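Local coordinates for protein stn1 (Schizosaccharomyces pombe, PDB 3KF6) that is needed for telomere maintenance, binds single-stranded telomeric DNA and pairs with Ten1 through its N-terminal OB-fold domain, in a complex resembling Rpa2-Rpa3, at residues I29-H34 with I109-S114; I23-K28 with R141-L146; F82-Q85 with M90-R93. All blocks are in the same frame, centred on the assembly; numbering follows the deposited sequence.

In the fold
Contact 3 is the buried one of the three, while contacts 1 and 2 are partly buried. Contacts 1 and 3 both attach to the same OB-fold sheet, one beside the end of strand 102-110, the other between strand 77-83 and helix 88-94; S111 covers a face of F31, whereas M90 meets F82 at the ring edge. Contact 2 differs in kind: a single salt bridge ties the N-terminal helix 23-26 to the C-terminal helix 130-153, next to Ten1. Contacts 1 and 2 use consecutive pieces of the N-terminal segment and touch where I109 CG2 meets V26 CG1 at 4.2 Å. Contacts 2 and 3 lie on opposite sides of the chain's centre, their centres about 27 Å apart.

Contact 1: residues I29-H34 with I109-S114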
loop_
_atom_site.group_PDB
_atom_site.type_symbol
_atom_site.label_atom_id
_atom_site.label_comp_id
_atom_site.label_asym_id
_atom_site.label_seq_id
_atom_site.Cartn_x
_atom_site.Cartn_y
_atom_site.Cartn_z
ATOM N N ILE A 29 4.760 5.518 16.367
ATOM C CA ILE A 29 4.102 5.429 17.665
ATOM C C ILE A 29 5.173 5.160 18.718
ATOM O O ILE A 29 6.060 4.333 18.514
ATOM C CB ILE A 29 3.063 4.289 17.697
ATOM C CG1 ILE A 29 1.929 4.584 16.709
ATOM C CG2 ILE A 29 2.495 4.134 19.110
ATOM C CD1 ILE A 29 0.955 3.433 16.530
ATOM N N SER A 30 5.089 5.869 19.838
ATOM C CA SER A 30 6.059 5.705 20.914
ATOM C C SER A 30 5.582 4.720 21.974
ATOM O O SER A 30 4.411 4.720 22.363
ATOM C CB SER A 30 6.356 7.059 21.566
ATOM O OG SER A 30 5.174 7.656 22.071
ATOM N N PHE A 31 6.494 3.872 22.430
ATOM C CA PHE A 31 6.177 2.903 23.459
ATOM C C PHE A 31 7.114 3.066 24.634
ATOM O O PHE A 31 8.213 3.597 24.523
ATOM C CB PHE A 31 6.293 1.468 22.935
ATOM C CG PHE A 31 5.252 1.106 21.924
ATOM C CD1 PHE A 31 5.425 1.415 20.579
ATOM C CD2 PHE A 31 4.092 0.454 22.321
ATOM C CE1 PHE A 31 4.448 1.076 19.642
ATOM C CE2 PHE A 31 3.114 0.114 21.394
ATOM C CZ PHE A 31 3.292 0.425 20.055
ATOM N N HIS A 32 6.646 2.594 25.772
ATOM C CA HIS A 32 7.405 2.622 27.000
ATOM C C HIS A 32 7.120 1.257 27.584
ATOM O O HIS A 32 6.389 1.124 28.556
ATOM C CB HIS A 32 6.909 3.766 27.886
ATOM C CG HIS A 32 7.138 5.124 27.280
ATOM N ND1 HIS A 32 8.398 5.614 27.013
ATOM C CD2 HIS A 32 6.269 6.053 26.808
ATOM C CE1 HIS A 32 8.300 6.780 26.399
ATOM N NE2 HIS A 32 7.019 7.070 26.261
ATOM N N PRO A 33 7.686 0.218 26.954
ATOM C CA PRO A 33 7.610 -1.215 27.252
ATOM C C PRO A 33 6.896 -1.515 28.556
ATOM O O PRO A 33 6.119 -2.458 28.647
ATOM C CB PRO A 33 9.078 -1.647 27.273
ATOM C CG PRO A 33 9.875 -0.376 26.820
ATOM C CD PRO A 33 8.878 0.492 26.144
ATOM N N HIS A 34 7.192 -0.706 29.564
ATOM C CA HIS A 34 6.591 -0.812 30.885
ATOM C C HIS A 34 5.291 -0.010 30.933
ATOM O O HIS A 34 5.298 1.205 31.141
ATOM C CB HIS A 34 7.582 -0.275 31.905
ATOM C CG HIS A 34 8.939 -0.888 31.776
ATOM N ND1 HIS A 34 9.190 -2.197 32.123
ATOM C CD2 HIS A 34 10.102 -0.394 31.291
ATOM C CE1 HIS A 34 10.452 -2.484 31.858
ATOM N NE2 HIS A 34 11.028 -1.407 31.352
ATOM N N ILE A 109 -1.242 -3.187 17.884
ATOM C CA ILE A 109 0.185 -3.001 17.710
ATOM C C ILE A 109 0.947 -3.857 18.704
ATOM O O ILE A 109 0.509 -4.048 19.839
ATOM C CB ILE A 109 0.579 -1.528 17.910
ATOM C CG1 ILE A 109 -0.229 -0.930 19.066
ATOM C CG2 ILE A 109 0.363 -0.760 16.619
ATOM C CD1 ILE A 109 0.060 0.535 19.339
ATOM N N ASN A 110 2.085 -4.380 18.260
ATOM C CA ASN A 110 2.940 -5.217 19.089
ATOM C C ASN A 110 4.344 -4.630 19.029
ATOM O O ASN A 110 4.918 -4.505 17.949
ATOM C CB ASN A 110 2.950 -6.649 18.556
ATOM C CG ASN A 110 3.816 -7.573 19.389
ATOM O OD1 ASN A 110 3.593 -7.736 20.590
ATOM N ND2 ASN A 110 4.808 -8.185 18.755
ATOM N N SER A 111 4.897 -4.278 20.186
ATOM C CA SER A 111 6.226 -3.676 20.239
ATOM C C SER A 111 7.279 -4.508 20.964
ATOM O O SER A 111 8.188 -3.956 21.587
ATOM C CB SER A 111 6.140 -2.296 20.900
ATOM O OG SER A 111 5.628 -2.400 22.219
ATOM N N PHE A 112 7.168 -5.829 20.876
ATOM C CA PHE A 112 8.126 -6.716 21.529
ATOM C C PHE A 112 9.534 -6.493 20.967
ATOM O O PHE A 112 10.509 -6.415 21.720
ATOM C CB PHE A 112 7.695 -8.174 21.341
ATOM C CG PHE A 112 8.591 -9.171 22.024
ATOM C CD1 PHE A 112 9.532 -9.895 21.296
ATOM C CD2 PHE A 112 8.495 -9.388 23.395
ATOM C CE1 PHE A 112 10.361 -10.824 21.926
ATOM C CE2 PHE A 112 9.321 -10.313 24.034
ATOM C CZ PHE A 112 10.255 -11.032 23.297
ATOM N N ARG A 113 9.635 -6.387 19.646
ATOM C CA ARG A 113 10.920 -6.162 18.985
ATOM C C ARG A 113 11.091 -4.683 18.640
ATOM O O ARG A 113 10.144 -3.903 18.736
ATOM C CB ARG A 113 11.018 -7.000 17.706
ATOM C CG ARG A 113 11.006 -8.504 17.935
ATOM C CD ARG A 113 12.139 -8.926 18.852
ATOM N NE ARG A 113 12.155 -10.368 19.083
ATOM C CZ ARG A 113 12.987 -10.979 19.921
ATOM N NH1 ARG A 113 13.872 -10.272 20.610
ATOM N NH2 ARG A 113 12.935 -12.294 20.069
ATOM N N SER A 114 12.299 -4.303 18.234
ATOM C CA SER A 114 12.569 -2.913 17.883
ATOM C C SER A 114 11.665 -2.448 16.743
ATOM O O SER A 114 11.383 -1.258 16.616
ATOM C CB SER A 114 14.037 -2.735 17.489
ATOM O OG SER A 114 14.348 -3.467 16.318
#
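F31 and S111 bring the two backbones nearest, their CA atoms 7.3 Å apart, whereas I29 and I109 stand 9.3 Å apart at CA. Segment 29-34 is an irregular run after helix 23-26; segment 109-114 takes the last residues of strand 102-110 into the loop between the fourth and fifth strands of the OB fold, within its DNA-binding region. Side chains fill the gap between them.

The F31 ring is the centrepiece. S111 covers one of its faces: CB sits 3.6 Å from the ring centroid and only 8° from the normal, a CH-pi contact, and OG lies over the same face at 3.2 Å from CD2. The far end of the ring meets I109, whose CD1 comes obliquely to within 3.3 Å of CZ, a tight approach, while CG1 lies at the ring edge in its plane. I109 chi1 is 39°, about 20° short of staggered; completing that turn would press CD1 closer to the ring, so the torsion eases the approach. The same CD1 meets I29 CD1 tip to tip at 4.1 Å, and both isoleucines also rest on I50 of strand 49-62.

S30 OG turns elsewhere, to a hydrogen bond with F41 O. Segment 29-34 is therefore joined to the strand end through apolar and CH-pi surfaces, and shape rather than directional polar bonding sets the fit around the F31 ring.

Contact 2: residues I23-K28 with R141-L146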
loop_
_atom_site.group_PDB
_atom_site.type_symbol
_atom_site.label_atom_id
_atom_site.label_comp_id
_atom_site.label_asym_id
_atom_site.label_seq_id
_atom_site.Cartn_x
_atom_site.Cartn_y
_atom_site.Cartn_z
ATOM N N ILE A 23 1.002 3.419 7.442
ATOM C CA ILE A 23 2.062 2.614 8.026
ATOM C C ILE A 23 3.254 3.418 8.533
ATOM O O ILE A 23 3.810 3.098 9.581
ATOM C CB ILE A 23 2.488 1.517 7.024
ATOM C CG1 ILE A 23 1.334 0.516 6.892
ATOM C CG2 ILE A 23 3.774 0.822 7.480
ATOM C CD1 ILE A 23 1.494 -0.493 5.762
ATOM N N SER A 24 3.639 4.468 7.814
ATOM C CA SER A 24 4.765 5.280 8.260
ATOM C C SER A 24 4.474 5.867 9.648
ATOM O O SER A 24 5.381 6.010 10.463
ATOM C CB SER A 24 5.042 6.405 7.265
ATOM O OG SER A 24 3.929 7.267 7.151
ATOM N N ASP A 25 3.213 6.195 9.916
ATOM C CA ASP A 25 2.847 6.757 11.215
ATOM C C ASP A 25 2.799 5.676 12.287
ATOM O O ASP A 25 3.071 5.938 13.466
ATOM C CB ASP A 25 1.501 7.490 11.131
ATOM C CG ASP A 25 1.596 8.779 10.329
ATOM O OD1 ASP A 25 2.607 9.497 10.495
ATOM O OD2 ASP A 25 0.669 9.080 9.546
ATOM N N VAL A 26 2.454 4.457 11.887
ATOM C CA VAL A 26 2.417 3.350 12.838
ATOM C C VAL A 26 3.834 3.173 13.393
ATOM O O VAL A 26 4.019 2.977 14.596
ATOM C CB VAL A 26 1.934 2.045 12.152
ATOM C CG1 VAL A 26 2.042 0.866 13.113
ATOM C CG2 VAL A 26 0.492 2.206 11.710
ATOM N N HIS A 27 4.829 3.272 12.516
ATOM C CA HIS A 27 6.231 3.134 12.920
ATOM C C HIS A 27 6.723 4.304 13.766
ATOM O O HIS A 27 7.848 4.280 14.269
ATOM C CB HIS A 27 7.128 2.984 11.685
ATOM C CG HIS A 27 7.108 1.612 11.085
ATOM N ND1 HIS A 27 7.775 0.543 11.648
ATOM C CD2 HIS A 27 6.489 1.130 9.980
ATOM C CE1 HIS A 27 7.566 -0.537 10.917
ATOM N NE2 HIS A 27 6.788 -0.209 9.899
ATOM N N LYS A 28 5.882 5.321 13.928
ATOM C CA LYS A 28 6.255 6.490 14.719
ATOM C C LYS A 28 5.610 6.503 16.099
ATOM O O LYS A 28 5.870 7.396 16.907
ATOM C CB LYS A 28 5.895 7.774 13.967
ATOM C CG LYS A 28 6.777 8.031 12.758
ATOM C CD LYS A 28 6.359 9.290 12.022
ATOM C CE LYS A 28 7.212 9.504 10.783
ATOM N NZ LYS A 28 6.762 10.678 9.984
ATOM N N ARG A 141 -7.763 12.590 6.580
ATOM C CA ARG A 141 -8.725 13.366 7.353
ATOM C C ARG A 141 -8.545 13.086 8.844
ATOM O O ARG A 141 -8.554 14.005 9.664
ATOM C CB ARG A 141 -10.154 13.019 6.926
ATOM C CG ARG A 141 -11.216 13.896 7.576
ATOM C CD ARG A 141 -12.619 13.514 7.124
ATOM N NE ARG A 141 -13.625 14.412 7.682
ATOM C CZ ARG A 141 -14.935 14.285 7.489
ATOM N NH1 ARG A 141 -15.407 13.291 6.748
ATOM N NH2 ARG A 141 -15.773 15.156 8.036
ATOM N N TYR A 142 -8.375 11.813 9.189
ATOM C CA TYR A 142 -8.195 11.418 10.580
ATOM C C TYR A 142 -6.931 12.043 11.162
ATOM O O TYR A 142 -6.950 12.600 12.263
ATOM C CB TYR A 142 -8.120 9.892 10.682
ATOM C CG TYR A 142 -8.221 9.360 12.094
ATOM C CD1 TYR A 142 -7.097 8.887 12.764
ATOM C CD2 TYR A 142 -9.447 9.331 12.758
ATOM C CE1 TYR A 142 -7.190 8.391 14.066
ATOM C CE2 TYR A 142 -9.550 8.840 14.056
ATOM C CZ TYR A 142 -8.418 8.371 14.701
ATOM O OH TYR A 142 -8.524 7.884 15.981
ATOM N N LYS A 143 -5.829 11.958 10.421
ATOM C CA LYS A 143 -4.568 12.522 10.886
ATOM C C LYS A 143 -4.658 14.035 11.068
ATOM O O LYS A 143 -4.114 14.586 12.024
ATOM C CB LYS A 143 -3.438 12.192 9.908
ATOM C CG LYS A 143 -2.075 12.708 10.350
ATOM C CD LYS A 143 -0.973 12.133 9.475
ATOM C CE LYS A 143 0.412 12.446 10.027
ATOM N NZ LYS A 143 1.479 11.867 9.162
ATOM N N LYS A 144 -5.336 14.711 10.148
ATOM C CA LYS A 144 -5.464 16.162 10.247
ATOM C C LYS A 144 -6.251 16.555 11.491
ATOM O O LYS A 144 -5.868 17.486 12.204
ATOM C CB LYS A 144 -6.123 16.725 8.989
ATOM C CG LYS A 144 -5.194 16.707 7.786
ATOM C CD LYS A 144 -5.895 17.133 6.505
ATOM C CE LYS A 144 -4.927 17.088 5.330
ATOM N NZ LYS A 144 -5.613 17.289 4.025
ATOM N N ASN A 145 -7.335 15.840 11.765
ATOM C CA ASN A 145 -8.143 16.141 12.940
ATOM C C ASN A 145 -7.388 15.875 14.238
ATOM O O ASN A 145 -7.427 16.691 15.160
ATOM C CB ASN A 145 -9.449 15.345 12.917
ATOM C CG ASN A 145 -10.465 15.931 11.955
ATOM O OD1 ASN A 145 -10.620 17.150 11.873
ATOM N ND2 ASN A 145 -11.169 15.070 11.232
ATOM N N LEU A 146 -6.697 14.741 14.323
ATOM C CA LEU A 146 -5.950 14.445 15.540
ATOM C C LEU A 146 -4.840 15.467 15.762
ATOM O O LEU A 146 -4.557 15.844 16.899
ATOM C CB LEU A 146 -5.354 13.035 15.495
ATOM C CG LEU A 146 -6.313 11.858 15.695
ATOM C CD1 LEU A 146 -5.500 10.584 15.911
ATOM C CD2 LEU A 146 -7.205 12.105 16.902
#
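The long C-terminal helix 130-153, which flanks the OB fold and reaches Ten1, is tied to the short N-terminal helix 23-26 by a salt bridge between D25 and K143. The helices do not pack closely at this point: the CA atoms of these two residues are 9.4 Å apart, and the contact buries just 86 Å². The two side chains come from opposite directions and span the separation between them.

K143 does most of the reaching. Its CG is anti to the backbone N (chi1 -178°) and the chain stays extended beyond, so the full length of the lysine projects from the helix and delivers the ammonium group to the carboxylate. The shorter D25 side chain points its carboxylate back at the lysine. The bridge is bidentate, because K143 NZ lies 2.9 Å from D25 OD1 and equally 2.9 Å from D25 OD2, and each oxygen offers its syn lone pair. The ammonium thus sits in front of the carboxylate, almost in line with the D25 CB-CG bond and shared evenly by both oxygens; the pair fixes where the carboxylate is aimed rather than its rotation.

The same ammonium group forms a salt bridge with OXT of D105 of the Ten1 chain, the carboxylate at that chain's C terminus, so K143 links the N-terminal helix, the C-terminal helix and the partner subunit. W42 of strand 40-42 touches D25, K143 and L146. K28 NZ stands 5.5 Å from K143 NZ, a second positive charge near the carboxylate of D25, which would be expected to favour its ionised form. K143 CE, next to the ammonium, comes within 3.4 Å of D25 OD2.

Contact 3: residues F82-Q85 with M90-R93; sequences FIIQ and MSKR
The sulfur-aromatic contact is between F82, near the end of strand 77-83, and M90 of helix 88-94. The two side chains cross at about a right angle, and the methionine meets the ring at its edge: SD lies 5.2 Å from the F82 centroid, 82° off the ring normal, which makes this an edge-on Met-aromatic contact.

Apolar contacts follow the same rim. M90 CG sits near the ring plane, 3.8 Å from F82 CE2. The methionine chain is extended as far as SD and then bends, chi3 being 67°, which brings its CE methyl back to 3.9 Å from F82 CD2. Together CG, SD and CE follow the CD2-CE2 side of the ring. The F82 ring also packs edge-to-face against that of F123, with A120 and L68 among its other neighbours. This is the part of the OB fold where the helix linking the third and fourth strands closes one end of the barrel, and M90 fits its side chain beside the core ring.

S91 makes van der Waals contact with the backbone at I84. It lies beside I84 where the two segments come nearest, with CA atoms 5.4 Å apart. S91 OG touches I84 CA at 3.3 Å, and S91 CB adds a looser approach of 4.0 Å to the same I84 CA. I83 O, at 3.7 Å from S91 OG, is merely a neighbour; the hydrogen bond of the hydroxyl is to D87 O in the preceding turn.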
loop_
_atom_site.group_PDB
_atom_site.type_symbol
_atom_site.label_atom_id
_atom_site.label_comp_id
_atom_site.label_asym_id
_atom_site.label_seq_id
_atom_site.Cartn_x
_atom_site.Cartn_y
_atom_site.Cartn_z
ATOM N N PHE A 82 -0.475 -13.156 11.673
ATOM C CA PHE A 82 -1.673 -13.970 11.850
ATOM C C PHE A 82 -1.312 -15.185 12.702
ATOM O O PHE A 82 -0.686 -16.124 12.209
ATOM C CB PHE A 82 -2.214 -14.447 10.502
ATOM C CG PHE A 82 -2.772 -13.347 9.656
ATOM C CD1 PHE A 82 -1.936 -12.565 8.870
ATOM C CD2 PHE A 82 -4.137 -13.062 9.683
ATOM C CE1 PHE A 82 -2.449 -11.507 8.123
ATOM C CE2 PHE A 82 -4.658 -12.010 8.942
ATOM C CZ PHE A 82 -3.810 -11.230 8.160
ATOM N N ILE A 83 -1.686 -15.157 13.978
ATOM C CA ILE A 83 -1.403 -16.282 14.875
ATOM C C ILE A 83 -2.394 -17.388 14.529
ATOM O O ILE A 83 -3.573 -17.318 14.876
ATOM C CB ILE A 83 -1.570 -15.878 16.348
ATOM C CG1 ILE A 83 -0.633 -14.715 16.670
ATOM C CG2 ILE A 83 -1.250 -17.073 17.257
ATOM C CD1 ILE A 83 -0.882 -14.081 18.015
ATOM N N ILE A 84 -1.891 -18.400 13.830
ATOM C CA ILE A 84 -2.687 -19.528 13.365
ATOM C C ILE A 84 -3.734 -20.077 14.331
ATOM O O ILE A 84 -4.922 -20.106 14.008
ATOM C CB ILE A 84 -1.770 -20.688 12.924
ATOM C CG1 ILE A 84 -0.768 -20.182 11.881
ATOM C CG2 ILE A 84 -2.601 -21.820 12.340
ATOM C CD1 ILE A 84 0.216 -21.229 11.403
ATOM N N GLN A 85 -3.302 -20.506 15.512
ATOM C CA GLN A 85 -4.218 -21.087 16.490
ATOM C C GLN A 85 -5.300 -20.145 17.004
ATOM O O GLN A 85 -6.348 -20.597 17.473
ATOM C CB GLN A 85 -3.431 -21.651 17.677
ATOM C CG GLN A 85 -2.761 -20.606 18.549
ATOM C CD GLN A 85 -2.045 -21.227 19.731
ATOM O OE1 GLN A 85 -2.664 -21.888 20.567
ATOM N NE2 GLN A 85 -0.733 -21.020 19.806
ATOM N N MET A 90 -9.269 -17.378 9.573
ATOM C CA MET A 90 -8.663 -16.159 9.051
ATOM C C MET A 90 -7.239 -16.398 8.573
ATOM O O MET A 90 -6.821 -15.851 7.550
ATOM C CB MET A 90 -8.670 -15.055 10.114
ATOM C CG MET A 90 -7.986 -13.766 9.661
ATOM S SD MET A 90 -8.083 -12.442 10.875
ATOM C CE MET A 90 -7.064 -13.119 12.216
ATOM N N SER A 91 -6.493 -17.212 9.310
ATOM C CA SER A 91 -5.113 -17.506 8.947
ATOM C C SER A 91 -5.055 -18.198 7.591
ATOM O O SER A 91 -4.159 -17.937 6.784
ATOM C CB SER A 91 -4.460 -18.389 10.012
ATOM O OG SER A 91 -4.397 -17.717 11.258
ATOM N N LYS A 92 -6.013 -19.083 7.340
ATOM C CA LYS A 92 -6.055 -19.795 6.073
ATOM C C LYS A 92 -6.322 -18.817 4.932
ATOM O O LYS A 92 -5.684 -18.886 3.884
ATOM C CB LYS A 92 -7.142 -20.868 6.104
ATOM C CG LYS A 92 -7.176 -21.720 4.854
ATOM C CD LYS A 92 -8.166 -22.855 4.983
ATOM C CE LYS A 92 -8.100 -23.763 3.776
ATOM N NZ LYS A 92 -8.960 -24.955 3.965
ATOM N N ARG A 93 -7.269 -17.910 5.142
ATOM C CA ARG A 93 -7.602 -16.913 4.134
ATOM C C ARG A 93 -6.389 -16.028 3.862
ATOM O O ARG A 93 -6.174 -15.580 2.737
ATOM C CB ARG A 93 -8.760 -16.041 4.616
ATOM C CG ARG A 93 -10.084 -16.764 4.770
ATOM C CD ARG A 93 -11.045 -15.895 5.553
ATOM N NE ARG A 93 -11.097 -14.542 5.011
ATOM C CZ ARG A 93 -11.102 -13.442 5.756
ATOM N NH1 ARG A 93 -11.056 -13.533 7.080
ATOM N NH2 ARG A 93 -11.146 -12.251 5.178
#